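Local coordinates for protein tetraacyldisaccharide 4'-kinase (Aquifex aeolicus, PDB 4EHX) that probably transfers the gamma-phosphate of ATP to the 4'-position of a tetraacyldisaccharide 1-phosphate, forming lipid IVA in lipid A biosynthesis, at residues A[116-121]-A[143-148]; A[230-235]-A[256-261]; A[277-282]-A[291-296]. All blocks are in the same frame, centred on the assembly; numbering follows the deposited sequence.

Contacts 2 and 3 are neighbours, their centres about 12 Å apart; they meet where strand 229-233 of contact 2 pairs in parallel with strand 275-277 of contact 3. Two hydrogen bonds, Thr277 OG1 to Phe232 O and Gly234 N to Asp281 OD2, probably tie one to the other. Contact 1 stands on the other side of the chain's centre, about 30 Å from contact 3 between centres, and joins a helix start to a loop. Contacts 1 and 2 are partly buried, contact 3 buried. Contact 1 is polar, with a salt bridge and a bound buffer sulfonate; contact 2 is strand pairing with Phe232-Phe258 and Met256-Ile230 packing; contact 3 combines aliphatic side chains with one backbone hydrogen bond and a water bridge.

Contact 1 of 3, residues A[116-121]-A[143-148]; sequences SEDRYK and HRKLHR. With EPE (4-(2-hydroxyethyl)-1-piperazine ethanesulfonic acid), chain B.
The guanidinium of Arg119 lies flat on the imidazole of His143, planes 29° apart and centres 4.4 Å apart. The arginine chain bends at chi2 (61°), which goes with CD sitting over the His143 ring, 3.9 Å from its centroid, a CH-pi contact. Both residues hold the sulfonate of a bound HEPES molecule: His143 ND1 donates to EPE O1S at 2.7 Å (N-H...O 164°), and Arg119 NH1 reaches EPE O3S at 2.8 Å. The Arg119 side chain is about 9 Å from that of Lys51, predicted to bind ATP, so the sulfonate may mark an anion-binding spot near the nucleotide site. In the second shell, Glu117 O accepts from Arg119 NH1 at 2.9 Å in the guanidinium plane, helping to fix that group's turn. Water 1 joins His143 NE2 to Tyr120 N. Asp118 N-caps the helix, OD1 accepting from Lys121 N through the anti lone pair; Lys145 NZ meets Asp118 OD2 nearly along its C-O axis in a 2.9 Å salt bridge, the side chains crossing at about a right angle. Leu146 CD2 packs on Arg119 CB at 3.6 Å. This joins the start of helix 119-130 to the loop between strands 134-138 and 150-156, with Leu146 touching Leu137 and Lys145 touching Tyr24 of helix 7-25.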
loop_
_atom_site.group_PDB
_atom_site.type_symbol
_atom_site.label_atom_id
_atom_site.label_comp_id
_atom_site.label_asym_id
_atom_site.label_seq_id
_atom_site.Cartn_x
_atom_site.Cartn_y
_atom_site.Cartn_z
ATOM N N SER A 116 10.414 -6.427 -7.965
ATOM C CA SER A 116 10.613 -7.623 -8.752
ATOM C C SER A 116 9.266 -8.313 -8.882
ATOM O O SER A 116 8.611 -8.582 -7.886
ATOM C CB SER A 116 11.606 -8.533 -8.021
ATOM O OG SER A 116 11.986 -9.628 -8.816
ATOM N N GLU A 117 8.839 -8.576 -10.114
ATOM C CA GLU A 117 7.612 -9.339 -10.343
ATOM C C GLU A 117 7.652 -10.665 -9.573
ATOM O O GLU A 117 6.684 -11.060 -8.899
ATOM C CB GLU A 117 7.485 -9.627 -11.841
ATOM C CG GLU A 117 6.178 -10.268 -12.252
ATOM C CD GLU A 117 5.063 -9.254 -12.383
ATOM O OE1 GLU A 117 5.366 -8.054 -12.575
ATOM O OE2 GLU A 117 3.884 -9.658 -12.292
ATOM N N ASP A 118 8.778 -11.364 -9.683
ATOM C CA ASP A 118 8.975 -12.600 -8.929
ATOM C C ASP A 118 9.544 -12.225 -7.562
ATOM O O ASP A 118 10.709 -11.830 -7.455
ATOM C CB ASP A 118 9.955 -13.509 -9.673
ATOM C CG ASP A 118 10.021 -14.904 -9.073
ATOM O OD1 ASP A 118 10.677 -15.062 -8.039
ATOM O OD2 ASP A 118 9.427 -15.845 -9.637
ATOM N N ARG A 119 8.727 -12.317 -6.520
ATOM C CA ARG A 119 9.158 -11.837 -5.203
ATOM C C ARG A 119 10.338 -12.641 -4.653
ATOM O O ARG A 119 11.251 -12.088 -4.034
ATOM C CB ARG A 119 7.987 -11.845 -4.209
ATOM C CG ARG A 119 7.158 -10.548 -4.165
ATOM C CD ARG A 119 6.499 -10.219 -5.479
ATOM N NE ARG A 119 5.241 -9.492 -5.274
ATOM C CZ ARG A 119 4.277 -9.380 -6.180
ATOM N NH1 ARG A 119 4.414 -9.932 -7.399
ATOM N NH2 ARG A 119 3.175 -8.706 -5.860
ATOM N N TYR A 120 10.321 -13.955 -4.869
ATOM C CA TYR A 120 11.435 -14.792 -4.442
ATOM C C TYR A 120 12.785 -14.308 -4.993
ATOM O O TYR A 120 13.754 -14.150 -4.236
ATOM C CB TYR A 120 11.193 -16.255 -4.839
ATOM C CG TYR A 120 12.304 -17.186 -4.412
ATOM C CD1 TYR A 120 12.344 -17.707 -3.124
ATOM C CD2 TYR A 120 13.317 -17.545 -5.299
ATOM C CE1 TYR A 120 13.372 -18.567 -2.725
ATOM C CE2 TYR A 120 14.334 -18.402 -4.914
ATOM C CZ TYR A 120 14.350 -18.914 -3.631
ATOM O OH TYR A 120 15.363 -19.761 -3.248
ATOM N N LYS A 121 12.860 -14.083 -6.307
ATOM C CA LYS A 121 14.095 -13.565 -6.908
ATOM C C LYS A 121 14.480 -12.210 -6.326
ATOM O O LYS A 121 15.660 -11.915 -6.171
ATOM C CB LYS A 121 13.974 -13.453 -8.433
ATOM C CG LYS A 121 13.899 -14.791 -9.141
ATOM C CD LYS A 121 13.711 -14.608 -10.648
ATOM C CE LYS A 121 13.855 -15.931 -11.383
ATOM N NZ LYS A 121 13.178 -17.043 -10.658
ATOM N N HIS A 143 0.472 -13.752 -4.343
ATOM C CA HIS A 143 1.755 -14.270 -4.828
ATOM C C HIS A 143 2.138 -15.577 -4.127
ATOM O O HIS A 143 3.127 -15.635 -3.388
ATOM C CB HIS A 143 2.869 -13.218 -4.690
ATOM C CG HIS A 143 4.064 -13.506 -5.550
ATOM N ND1 HIS A 143 4.070 -13.278 -6.911
ATOM C CD2 HIS A 143 5.285 -14.013 -5.249
ATOM C CE1 HIS A 143 5.240 -13.639 -7.414
ATOM N NE2 HIS A 143 5.996 -14.090 -6.426
ATOM N N ARG A 144 1.358 -16.631 -4.374
ATOM C CA ARG A 144 1.431 -17.840 -3.557
ATOM C C ARG A 144 2.705 -18.639 -3.773
ATOM O O ARG A 144 3.067 -19.474 -2.939
ATOM C CB ARG A 144 0.200 -18.719 -3.788
ATOM C CG ARG A 144 -1.099 -18.032 -3.375
ATOM C CD ARG A 144 -2.296 -18.981 -3.423
ATOM N NE ARG A 144 -2.219 -20.050 -2.421
ATOM C CZ ARG A 144 -3.124 -21.021 -2.304
ATOM N NH1 ARG A 144 -4.182 -21.055 -3.119
ATOM N NH2 ARG A 144 -2.975 -21.967 -1.385
ATOM N N LYS A 145 3.388 -18.365 -4.882
ATOM C CA LYS A 145 4.665 -19.008 -5.175
ATOM C C LYS A 145 5.714 -18.725 -4.094
ATOM O O LYS A 145 6.677 -19.469 -3.964
ATOM C CB LYS A 145 5.205 -18.559 -6.549
ATOM C CG LYS A 145 6.467 -19.302 -7.003
ATOM C CD LYS A 145 7.304 -18.514 -8.026
ATOM C CE LYS A 145 6.490 -17.989 -9.188
ATOM N NZ LYS A 145 7.358 -17.682 -10.388
ATOM N N LEU A 146 5.549 -17.641 -3.336
ATOM C CA LEU A 146 6.498 -17.359 -2.251
ATOM C C LEU A 146 5.896 -17.663 -0.893
ATOM O O LEU A 146 4.862 -17.095 -0.524
ATOM C CB LEU A 146 7.013 -15.908 -2.295
ATOM C CG LEU A 146 7.951 -15.460 -1.159
ATOM C CD1 LEU A 146 9.205 -16.330 -1.089
ATOM C CD2 LEU A 146 8.365 -13.979 -1.375
ATOM N N HIS A 147 6.531 -18.571 -0.152
ATOM C CA HIS A 147 6.070 -18.866 1.200
ATOM C C HIS A 147 6.089 -17.599 2.038
ATOM O O HIS A 147 7.056 -16.833 1.973
ATOM C CB HIS A 147 6.970 -19.889 1.903
ATOM C CG HIS A 147 6.619 -20.075 3.351
ATOM N ND1 HIS A 147 5.494 -20.762 3.757
ATOM C CD2 HIS A 147 7.200 -19.610 4.483
ATOM C CE1 HIS A 147 5.409 -20.730 5.076
ATOM N NE2 HIS A 147 6.433 -20.037 5.540
ATOM N N ARG A 148 5.040 -17.384 2.826
ATOM C CA ARG A 148 5.093 -16.354 3.869
ATOM C C ARG A 148 4.827 -16.980 5.232
ATOM O O ARG A 148 3.985 -17.860 5.372
ATOM C CB ARG A 148 4.163 -15.150 3.574
ATOM C CG ARG A 148 2.648 -15.379 3.682
ATOM C CD ARG A 148 2.084 -16.361 2.629
ATOM N NE ARG A 148 2.629 -16.076 1.288
ATOM C CZ ARG A 148 2.189 -15.123 0.472
ATOM N NH1 ARG A 148 1.147 -14.374 0.807
ATOM N NH2 ARG A 148 2.772 -14.939 -0.712
HETATM N N1 EPE B . -2.063 -13.002 -10.091
HETATM C C2 EPE B . -1.707 -12.828 -11.506
HETATM C C3 EPE B . -2.977 -12.796 -12.348
HETATM N N4 EPE B . -3.801 -13.966 -12.116
HETATM C C5 EPE B . -3.987 -14.407 -10.742
HETATM C C6 EPE B . -2.724 -14.304 -9.891
HETATM C C7 EPE B . -4.877 -14.208 -13.057
HETATM C C8 EPE B . -5.454 -15.609 -12.912
HETATM O O8 EPE B . -4.396 -16.538 -12.908
HETATM C C9 EPE B . -0.827 -12.953 -9.297
HETATM C C10 EPE B . -0.366 -11.503 -9.191
HETATM S S EPE B . 1.026 -11.307 -8.049
HETATM O O1S EPE B . 1.793 -12.549 -8.063
HETATM O O2S EPE B . 0.472 -11.065 -6.730
HETATM O O3S EPE B . 1.856 -10.194 -8.481
HETATM O O HOH W 1 8.276 -15.565 -6.194
#

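Contact 2 of 3, residues A[230-235]-A[256-261]; sequences IAFSGL and MSFPDH
Phe232 and Met256 pair as parallel strand neighbours, followed by Ser233 with Ser257. Three backbone bonds give the evidence: Met256 N to Ala231 O, Ser233 N to Met256 O at 3.1 Å, and Phe258 N to Ser233 O at 3.0 Å, the last with an N-H...O angle of 167°. Ala231 and Ser233 on one strand alternate with Met256 and Phe258 on the other, as in a parallel pair.

The side chain of Phe258 can be followed outward. Its CB passes 3.8 Å from Ser233 O. With CG anti to the carbonyl carbon, chi1 of -61° turns the ring back toward Phe232, with CD2 3.7 Å from Ser233 O. The next atom, CE2, makes the closest approach of this ring: it is 3.4 Å from Phe232 CB and 3.5 Å from Phe232 CD1. Thus Phe258 presents a ring edge to the base of Phe232, and the two ring planes stand at 85° with an oblique approach. Beside them Met256 CB meets Phe232 CB, and Met256 SD ends 4.0 Å from Ile230 CG2. Beyond the strand ends, Asp260 CA makes a CA-H...O contact with Gly234 O at 3.0 Å, and the CB atoms of Leu235 and Asp260 abut.

The two strands are the outer elements of the beta-alpha-beta unit of strand 229-233, helix 237-248 and strand 252-257. Ser233 touches Phe241 of that helix, the Phe232 ring meets Phe267, and Phe232 bonds through its backbone to Leu276 of strand 275-277.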
loop_
_atom_site.group_PDB
_atom_site.type_symbol
_atom_site.label_atom_id
_atom_site.label_comp_id
_atom_site.label_asym_id
_atom_site.label_seq_id
_atom_site.Cartn_x
_atom_site.Cartn_y
_atom_site.Cartn_z
ATOM N N ILE A 230 -3.952 26.080 -1.758
ATOM C CA ILE A 230 -4.349 25.649 -3.087
ATOM C C ILE A 230 -4.125 24.142 -3.139
ATOM O O ILE A 230 -3.014 23.670 -2.919
ATOM C CB ILE A 230 -3.499 26.334 -4.167
ATOM C CG1 ILE A 230 -3.726 27.849 -4.134
ATOM C CG2 ILE A 230 -3.835 25.776 -5.534
ATOM C CD1 ILE A 230 -2.707 28.639 -4.923
ATOM N N ALA A 231 -5.183 23.387 -3.401
ATOM C CA ALA A 231 -5.071 21.935 -3.445
ATOM C C ALA A 231 -5.178 21.423 -4.874
ATOM O O ALA A 231 -5.823 22.045 -5.728
ATOM C CB ALA A 231 -6.134 21.289 -2.568
ATOM N N PHE A 232 -4.546 20.282 -5.127
ATOM C CA PHE A 232 -4.576 19.678 -6.448
ATOM C C PHE A 232 -4.297 18.179 -6.413
ATOM O O PHE A 232 -3.664 17.663 -5.487
ATOM C CB PHE A 232 -3.638 20.406 -7.418
ATOM C CG PHE A 232 -2.172 20.247 -7.104
ATOM C CD1 PHE A 232 -1.461 19.154 -7.583
ATOM C CD2 PHE A 232 -1.499 21.208 -6.364
ATOM C CE1 PHE A 232 -0.115 19.008 -7.311
ATOM C CE2 PHE A 232 -0.144 21.070 -6.086
ATOM C CZ PHE A 232 0.547 19.972 -6.563
ATOM N N SER A 233 -4.794 17.480 -7.422
ATOM C CA SER A 233 -4.685 16.033 -7.464
ATOM C C SER A 233 -4.422 15.571 -8.885
ATOM O O SER A 233 -4.998 16.099 -9.839
ATOM C CB SER A 233 -5.959 15.384 -6.923
ATOM O OG SER A 233 -5.777 13.989 -6.768
ATOM N N GLY A 234 -3.542 14.585 -9.014
ATOM C CA GLY A 234 -3.126 14.085 -10.308
ATOM C C GLY A 234 -3.818 12.795 -10.688
ATOM O O GLY A 234 -3.206 11.913 -11.288
ATOM N N LEU A 235 -5.087 12.680 -10.314
ATOM C CA LEU A 235 -5.971 11.645 -10.849
ATOM C C LEU A 235 -7.385 11.775 -10.281
ATOM O O LEU A 235 -7.808 12.866 -9.897
ATOM C CB LEU A 235 -5.410 10.225 -10.650
ATOM C CG LEU A 235 -5.157 9.646 -9.257
ATOM C CD1 LEU A 235 -6.438 9.139 -8.634
ATOM C CD2 LEU A 235 -4.085 8.553 -9.310
ATOM N N MET A 256 -7.494 22.177 -8.126
ATOM C CA MET A 256 -7.134 21.907 -9.512
ATOM C C MET A 256 -7.054 20.397 -9.739
ATOM O O MET A 256 -6.421 19.682 -8.961
ATOM C CB MET A 256 -5.788 22.559 -9.848
ATOM C CG MET A 256 -5.651 24.010 -9.376
ATOM S SD MET A 256 -3.947 24.621 -9.373
ATOM C CE MET A 256 -3.508 24.445 -11.097
ATOM N N SER A 257 -7.702 19.916 -10.798
ATOM C CA SER A 257 -7.608 18.509 -11.186
ATOM C C SER A 257 -6.750 18.333 -12.439
ATOM O O SER A 257 -6.970 18.998 -13.450
ATOM C CB SER A 257 -8.998 17.913 -11.416
ATOM O OG SER A 257 -9.649 17.638 -10.187
ATOM N N PHE A 258 -5.770 17.437 -12.364
ATOM C CA PHE A 258 -4.871 17.175 -13.484
ATOM C C PHE A 258 -5.102 15.776 -14.062
ATOM O O PHE A 258 -5.729 14.933 -13.416
ATOM C CB PHE A 258 -3.410 17.316 -13.041
ATOM C CG PHE A 258 -3.058 18.688 -12.536
ATOM C CD1 PHE A 258 -2.799 19.721 -13.421
ATOM C CD2 PHE A 258 -2.978 18.942 -11.178
ATOM C CE1 PHE A 258 -2.474 20.984 -12.962
ATOM C CE2 PHE A 258 -2.654 20.204 -10.713
ATOM C CZ PHE A 258 -2.401 21.226 -11.606
ATOM N N PRO A 259 -4.603 15.533 -15.288
ATOM C CA PRO A 259 -4.612 14.188 -15.877
ATOM C C PRO A 259 -3.921 13.178 -14.960
ATOM O O PRO A 259 -2.939 13.514 -14.297
ATOM C CB PRO A 259 -3.813 14.371 -17.169
ATOM C CG PRO A 259 -4.011 15.806 -17.528
ATOM C CD PRO A 259 -4.071 16.543 -16.221
ATOM N N ASP A 260 -4.434 11.953 -14.931
ATOM C CA ASP A 260 -3.976 10.939 -13.987
ATOM C C ASP A 260 -2.565 10.430 -14.298
ATOM O O ASP A 260 -1.927 9.789 -13.461
ATOM C CB ASP A 260 -4.968 9.770 -13.945
ATOM C CG ASP A 260 -5.046 9.016 -15.265
ATOM O OD1 ASP A 260 -4.214 9.286 -16.156
ATOM O OD2 ASP A 260 -5.946 8.166 -15.417
ATOM N N HIS A 261 -2.087 10.720 -15.504
ATOM C CA HIS A 261 -0.748 10.317 -15.936
ATOM C C HIS A 261 0.256 11.458 -15.767
ATOM O O HIS A 261 1.428 11.327 -16.121
ATOM C CB HIS A 261 -0.783 9.871 -17.402
ATOM C CG HIS A 261 0.528 9.371 -17.915
ATOM N ND1 HIS A 261 1.067 8.163 -17.527
ATOM C CD2 HIS A 261 1.417 9.916 -18.783
ATOM C CE1 HIS A 261 2.227 7.984 -18.130
ATOM N NE2 HIS A 261 2.463 9.034 -18.899
#

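Contact 3 of 3, residues A[277-282]-A[291-296]; sequences TTPKDL and VFALNF
Thr277 opens the contact by donating its backbone N to Phe292 O at 2.9 Å, with an N-H...O angle of 155°, while its CG2 lies 3.9 Å from Val291 CG1. Its hydroxyl OG1 turns to Phe232 O instead. The carbonyl Thr277 O receives a CA-H...O contact from Ala293 CA at 3.3 Å; the direct distance from Thr277 O to Leu294 N is 4.3 Å, and water 2 bridges the two. Thr278 is the N-cap, its OG1 accepting from Asp281 N. Next, Pro279 lays CD against Ala293 CB at 3.9 Å; its side chain is about 7 Å from that of Thr52, predicted to bind ATP. Leu282, its CG anti to the backbone N (chi1 -175°), spans Val291 and Ala293 with its two methyls, CD1 lying 3.7 Å from Val291 CG1 and CD2 3.8 Å from Ala293 CB. Replacing Leu282 with an alanine would probably leave Val291 CG1 and Ala293 CB without their methyl partners and open a gap between helix and strand. Here the short helix 279-282, which follows strand 275-277, packs on strand 291-300; that strand's other neighbour is strand 201-212, and Leu294 touches helix 237-248.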
loop_
_atom_site.group_PDB
_atom_site.type_symbol
_atom_site.label_atom_id
_atom_site.label_comp_id
_atom_site.label_asym_id
_atom_site.label_seq_id
_atom_site.Cartn_x
_atom_site.Cartn_y
_atom_site.Cartn_z
ATOM N N THR A 277 -1.436 18.330 -1.866
ATOM C CA THR A 277 -1.697 17.349 -2.907
ATOM C C THR A 277 -1.563 15.962 -2.285
ATOM O O THR A 277 -1.441 15.842 -1.058
ATOM C CB THR A 277 -0.740 17.522 -4.107
ATOM O OG1 THR A 277 -1.104 16.610 -5.151
ATOM C CG2 THR A 277 0.726 17.275 -3.685
ATOM N N THR A 278 -1.611 14.921 -3.112
ATOM C CA THR A 278 -1.514 13.548 -2.608
ATOM C C THR A 278 -0.065 13.073 -2.598
ATOM O O THR A 278 0.765 13.588 -3.338
ATOM C CB THR A 278 -2.336 12.553 -3.464
ATOM O OG1 THR A 278 -1.706 12.386 -4.744
ATOM C CG2 THR A 278 -3.767 13.050 -3.657
ATOM N N PRO A 279 0.246 12.063 -1.770
ATOM C CA PRO A 279 1.628 11.561 -1.758
ATOM C C PRO A 279 2.096 11.062 -3.129
ATOM O O PRO A 279 3.262 11.258 -3.486
ATOM C CB PRO A 279 1.571 10.424 -0.735
ATOM C CG PRO A 279 0.476 10.860 0.217
ATOM C CD PRO A 279 -0.561 11.511 -0.669
ATOM N N LYS A 280 1.205 10.436 -3.889
ATOM C CA LYS A 280 1.553 9.958 -5.225
ATOM C C LYS A 280 1.921 11.107 -6.161
ATOM O O LYS A 280 2.756 10.950 -7.051
ATOM C CB LYS A 280 0.420 9.134 -5.837
ATOM C CG LYS A 280 0.749 8.611 -7.233
ATOM C CD LYS A 280 -0.399 7.827 -7.849
ATOM C CE LYS A 280 -0.040 7.359 -9.256
ATOM N NZ LYS A 280 -1.167 6.643 -9.919
ATOM N N ASP A 281 1.278 12.256 -5.976
ATOM C CA ASP A 281 1.641 13.449 -6.742
ATOM C C ASP A 281 2.919 14.079 -6.193
ATOM O O ASP A 281 3.785 14.547 -6.938
ATOM C CB ASP A 281 0.512 14.476 -6.690
ATOM C CG ASP A 281 -0.707 14.036 -7.464
ATOM O OD1 ASP A 281 -0.625 13.994 -8.709
ATOM O OD2 ASP A 281 -1.743 13.748 -6.833
ATOM N N LEU A 282 3.032 14.073 -4.873
ATOM C CA LEU A 282 4.120 14.767 -4.204
ATOM C C LEU A 282 5.489 14.236 -4.624
ATOM O O LEU A 282 6.463 14.979 -4.619
ATOM C CB LEU A 282 3.938 14.675 -2.687
ATOM C CG LEU A 282 4.915 15.435 -1.790
ATOM C CD1 LEU A 282 4.830 16.965 -2.011
ATOM C CD2 LEU A 282 4.642 15.072 -0.343
ATOM N N VAL A 291 4.921 22.725 -0.975
ATOM C CA VAL A 291 3.953 21.702 -1.386
ATOM C C VAL A 291 3.974 20.540 -0.400
ATOM O O VAL A 291 5.040 20.002 -0.118
ATOM C CB VAL A 291 4.290 21.175 -2.785
ATOM C CG1 VAL A 291 3.300 20.108 -3.219
ATOM C CG2 VAL A 291 4.343 22.328 -3.792
ATOM N N PHE A 292 2.799 20.162 0.110
ATOM C CA PHE A 292 2.677 19.170 1.179
ATOM C C PHE A 292 1.586 18.143 0.889
ATOM O O PHE A 292 0.700 18.377 0.063
ATOM C CB PHE A 292 2.331 19.872 2.502
ATOM C CG PHE A 292 3.302 20.951 2.889
ATOM C CD1 PHE A 292 3.171 22.234 2.382
ATOM C CD2 PHE A 292 4.350 20.678 3.751
ATOM C CE1 PHE A 292 4.075 23.224 2.725
ATOM C CE2 PHE A 292 5.254 21.668 4.105
ATOM C CZ PHE A 292 5.117 22.941 3.586
ATOM N N ALA A 293 1.654 17.011 1.587
ATOM C CA ALA A 293 0.591 16.010 1.574
ATOM C C ALA A 293 0.082 15.797 2.999
ATOM O O ALA A 293 0.738 16.177 3.962
ATOM C CB ALA A 293 1.092 14.683 0.970
ATOM N N LEU A 294 -1.097 15.209 3.135
ATOM C CA LEU A 294 -1.616 14.900 4.451
ATOM C C LEU A 294 -0.977 13.607 4.958
ATOM O O LEU A 294 -0.701 12.685 4.187
ATOM C CB LEU A 294 -3.131 14.760 4.402
ATOM C CG LEU A 294 -3.901 15.922 3.766
ATOM C CD1 LEU A 294 -5.393 15.608 3.708
ATOM C CD2 LEU A 294 -3.650 17.211 4.524
ATOM N N ASN A 295 -0.735 13.544 6.260
ATOM C CA ASN A 295 -0.148 12.350 6.849
ATOM C C ASN A 295 -1.085 11.763 7.887
ATOM O O ASN A 295 -1.472 12.434 8.846
ATOM C CB ASN A 295 1.216 12.672 7.469
ATOM C CG ASN A 295 2.047 11.426 7.740
ATOM O OD1 ASN A 295 1.692 10.319 7.330
ATOM N ND2 ASN A 295 3.170 11.608 8.414
ATOM N N PHE A 296 -1.467 10.514 7.669
ATOM C CA PHE A 296 -2.309 9.786 8.599
ATOM C C PHE A 296 -1.489 8.714 9.306
ATOM O O PHE A 296 -0.479 8.253 8.781
ATOM C CB PHE A 296 -3.485 9.161 7.851
ATOM C CG PHE A 296 -4.473 10.166 7.357
ATOM C CD1 PHE A 296 -4.207 10.920 6.229
ATOM C CD2 PHE A 296 -5.666 10.373 8.032
ATOM C CE1 PHE A 296 -5.120 11.858 5.778
ATOM C CE2 PHE A 296 -6.579 11.304 7.589
ATOM C CZ PHE A 296 -6.303 12.054 6.458
HETATM O O HOH W 2 -2.549 14.304 0.962
#